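Local coordinates for protein KmHsv2 (Kluyveromyces marxianus, PDB 3VU4) that probably binds phosphoinositides as a seven-bladed beta-propeller of the Atg18-like PROPPIN family, at residues M66-N71 and L108-I113. Numbering follows the deposited sequence.
Sequences MLHRTN and LSREFI. With SO4 (sulfate ion), chain I.
H68 and R110 meet across two neighbouring turns, H68 CD2 lying over one face of the R110 guanidinium, offset toward its rim, with the two planes 19° apart. Followed outward, R110 runs past the sulfate, its CB, CG and CD beside O1, CB at 3.1 Å. Its extended chain then brings NE and CZ up to H68 CD2, each 3.6 Å away. The two end nitrogens part: NH2 stays near H68 CD2 and CG, while R110 NH1 comes 3.9 Å from T70 CG2. Arginine suits this place, being long enough to reach from its own turn to H68 and T70 and flat enough to offer a face to CD2. Histidine offers an N-H at its edge: with CG anti to the carbonyl carbon (chi1 -59°), H68 NE2 donates in the ring plane to sulfate O3 at 2.8 Å, and the R110 backbone N grips the same oxygen. A leucine in place of H68 would probably leave O3 without one of its two donors and R110 without its flat partner. The buried L67 turns CD1 against the S109 backbone, 3.6 Å from S109 C. T70 OG1 and N both bond to L67 O, tightening the first turn, while S109 OG accepts from F112 N in an ST motif. Each turn joins the first two strands of its four-stranded blade, in neighbouring blades of the seven-bladed beta-propeller; the sulfate, probably from the crystallisation liquor, only hints at an anion site.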
loop_
_atom_site.group_PDB
_atom_site.type_symbol
_atom_site.label_atom_id
_atom_site.label_comp_id
_atom_site.label_asym_id
_atom_site.label_seq_id
_atom_site.Cartn_x
_atom_site.Cartn_y
_atom_site.Cartn_z
ATOM N N MET A 66 9.354 -0.153 8.975
ATOM C CA MET A 66 9.626 0.877 9.964
ATOM C C MET A 66 8.344 1.278 10.693
ATOM O O MET A 66 7.238 1.078 10.183
ATOM C CB MET A 66 10.314 2.089 9.322
ATOM C CG MET A 66 9.445 3.022 8.519
ATOM S SD MET A 66 10.478 4.286 7.707
ATOM C CE MET A 66 10.770 5.440 9.069
ATOM N N LEU A 67 8.491 1.808 11.904
ATOM C CA LEU A 67 7.339 2.221 12.696
ATOM C C LEU A 67 7.246 3.735 12.774
ATOM O O LEU A 67 8.000 4.372 13.502
ATOM C CB LEU A 67 7.426 1.649 14.112
ATOM C CG LEU A 67 6.294 2.101 15.044
ATOM C CD1 LEU A 67 4.956 1.558 14.544
ATOM C CD2 LEU A 67 6.570 1.611 16.454
ATOM N N HIS A 68 6.314 4.304 12.019
ATOM C CA HIS A 68 6.114 5.749 11.997
ATOM C C HIS A 68 7.430 6.470 11.736
ATOM O O HIS A 68 8.035 6.303 10.673
ATOM C CB HIS A 68 5.506 6.201 13.321
ATOM C CG HIS A 68 4.189 5.554 13.612
ATOM N ND1 HIS A 68 3.125 5.626 12.742
ATOM C CD2 HIS A 68 3.776 4.794 14.653
ATOM C CE1 HIS A 68 2.111 4.937 13.233
ATOM N NE2 HIS A 68 2.478 4.420 14.389
ATOM N N ARG A 69 7.868 7.272 12.698
ATOM C CA ARG A 69 9.121 7.993 12.557
ATOM C C ARG A 69 9.998 7.723 13.766
ATOM O O ARG A 69 10.931 8.475 14.050
ATOM C CB ARG A 69 8.860 9.493 12.413
ATOM C CG ARG A 69 8.504 9.926 10.995
ATOM C CD ARG A 69 8.127 11.403 10.942
ATOM N NE ARG A 69 8.050 11.918 9.576
ATOM C CZ ARG A 69 9.092 12.016 8.750
ATOM N NH1 ARG A 69 10.301 11.630 9.142
ATOM N NH2 ARG A 69 8.926 12.509 7.528
ATOM N N THR A 70 9.695 6.634 14.465
ATOM C CA THR A 70 10.436 6.240 15.655
ATOM C C THR A 70 11.829 5.711 15.325
ATOM O O THR A 70 12.284 5.778 14.182
ATOM C CB THR A 70 9.689 5.155 16.426
ATOM O OG1 THR A 70 9.835 3.900 15.749
ATOM C CG2 THR A 70 8.214 5.505 16.519
ATOM N N ASN A 71 12.505 5.176 16.336
ATOM C CA ASN A 71 13.844 4.638 16.154
ATOM C C ASN A 71 13.760 3.132 15.959
ATOM O O ASN A 71 14.770 2.439 15.980
ATOM C CB ASN A 71 14.701 4.947 17.381
ATOM C CG ASN A 71 14.486 6.358 17.899
ATOM O OD1 ASN A 71 14.478 7.324 17.128
ATOM N ND2 ASN A 71 14.314 6.487 19.218
ATOM N N LEU A 108 3.479 -3.197 11.414
ATOM C CA LEU A 108 3.819 -2.637 12.718
ATOM C C LEU A 108 2.936 -1.457 13.132
ATOM O O LEU A 108 2.549 -0.632 12.304
ATOM C CB LEU A 108 5.276 -2.164 12.715
ATOM C CG LEU A 108 6.373 -3.160 12.342
ATOM C CD1 LEU A 108 7.656 -2.405 12.032
ATOM C CD2 LEU A 108 6.582 -4.143 13.475
ATOM N N SER A 109 2.626 -1.391 14.424
ATOM C CA SER A 109 1.844 -0.298 14.997
ATOM C C SER A 109 2.412 -0.121 16.401
ATOM O O SER A 109 3.094 -1.016 16.898
ATOM C CB SER A 109 0.352 -0.640 15.050
ATOM O OG SER A 109 0.054 -1.568 16.072
ATOM N N ARG A 110 2.158 1.017 17.040
ATOM C CA ARG A 110 2.697 1.239 18.382
ATOM C C ARG A 110 2.201 0.171 19.355
ATOM O O ARG A 110 2.737 0.020 20.450
ATOM C CB ARG A 110 2.308 2.632 18.901
ATOM C CG ARG A 110 2.856 3.810 18.083
ATOM C CD ARG A 110 2.286 5.148 18.573
ATOM N NE ARG A 110 2.640 6.276 17.707
ATOM C CZ ARG A 110 3.854 6.813 17.622
ATOM N NH1 ARG A 110 4.851 6.329 18.355
ATOM N NH2 ARG A 110 4.074 7.836 16.802
ATOM N N GLU A 111 1.195 -0.589 18.938
ATOM C CA GLU A 111 0.612 -1.623 19.783
ATOM C C GLU A 111 0.925 -3.056 19.370
ATOM O O GLU A 111 1.263 -3.894 20.209
ATOM C CB GLU A 111 -0.904 -1.483 19.789
ATOM C CG GLU A 111 -1.411 -0.065 19.756
ATOM C CD GLU A 111 -2.119 0.300 21.034
ATOM O OE1 GLU A 111 -1.418 0.541 22.043
ATOM O OE2 GLU A 111 -3.374 0.329 21.029
ATOM N N PHE A 112 0.798 -3.332 18.075
ATOM C CA PHE A 112 0.997 -4.680 17.560
ATOM C C PHE A 112 2.087 -4.880 16.517
ATOM O O PHE A 112 2.620 -3.928 15.943
ATOM C CB PHE A 112 -0.309 -5.169 16.949
ATOM C CG PHE A 112 -1.520 -4.744 17.703
ATOM C CD1 PHE A 112 -1.965 -5.475 18.794
ATOM C CD2 PHE A 112 -2.218 -3.604 17.325
ATOM C CE1 PHE A 112 -3.094 -5.079 19.501
ATOM C CE2 PHE A 112 -3.349 -3.197 18.024
ATOM C CZ PHE A 112 -3.788 -3.938 19.116
ATOM N N ILE A 113 2.395 -6.156 16.292
ATOM C CA ILE A 113 3.352 -6.591 15.290
ATOM C C ILE A 113 2.623 -7.726 14.580
ATOM O O ILE A 113 2.534 -8.831 15.110
ATOM C CB ILE A 113 4.644 -7.158 15.902
ATOM C CG1 ILE A 113 5.357 -6.088 16.726
ATOM C CG2 ILE A 113 5.567 -7.635 14.789
ATOM C CD1 ILE A 113 6.685 -6.550 17.314
HETATM S S SO4 I . -0.630 3.163 16.156
HETATM O O1 SO4 I . -0.275 3.632 17.507
HETATM O O2 SO4 I . -1.193 4.283 15.381
HETATM O O3 SO4 I . 0.573 2.666 15.471
HETATM O O4 SO4 I . -1.622 2.078 16.260
#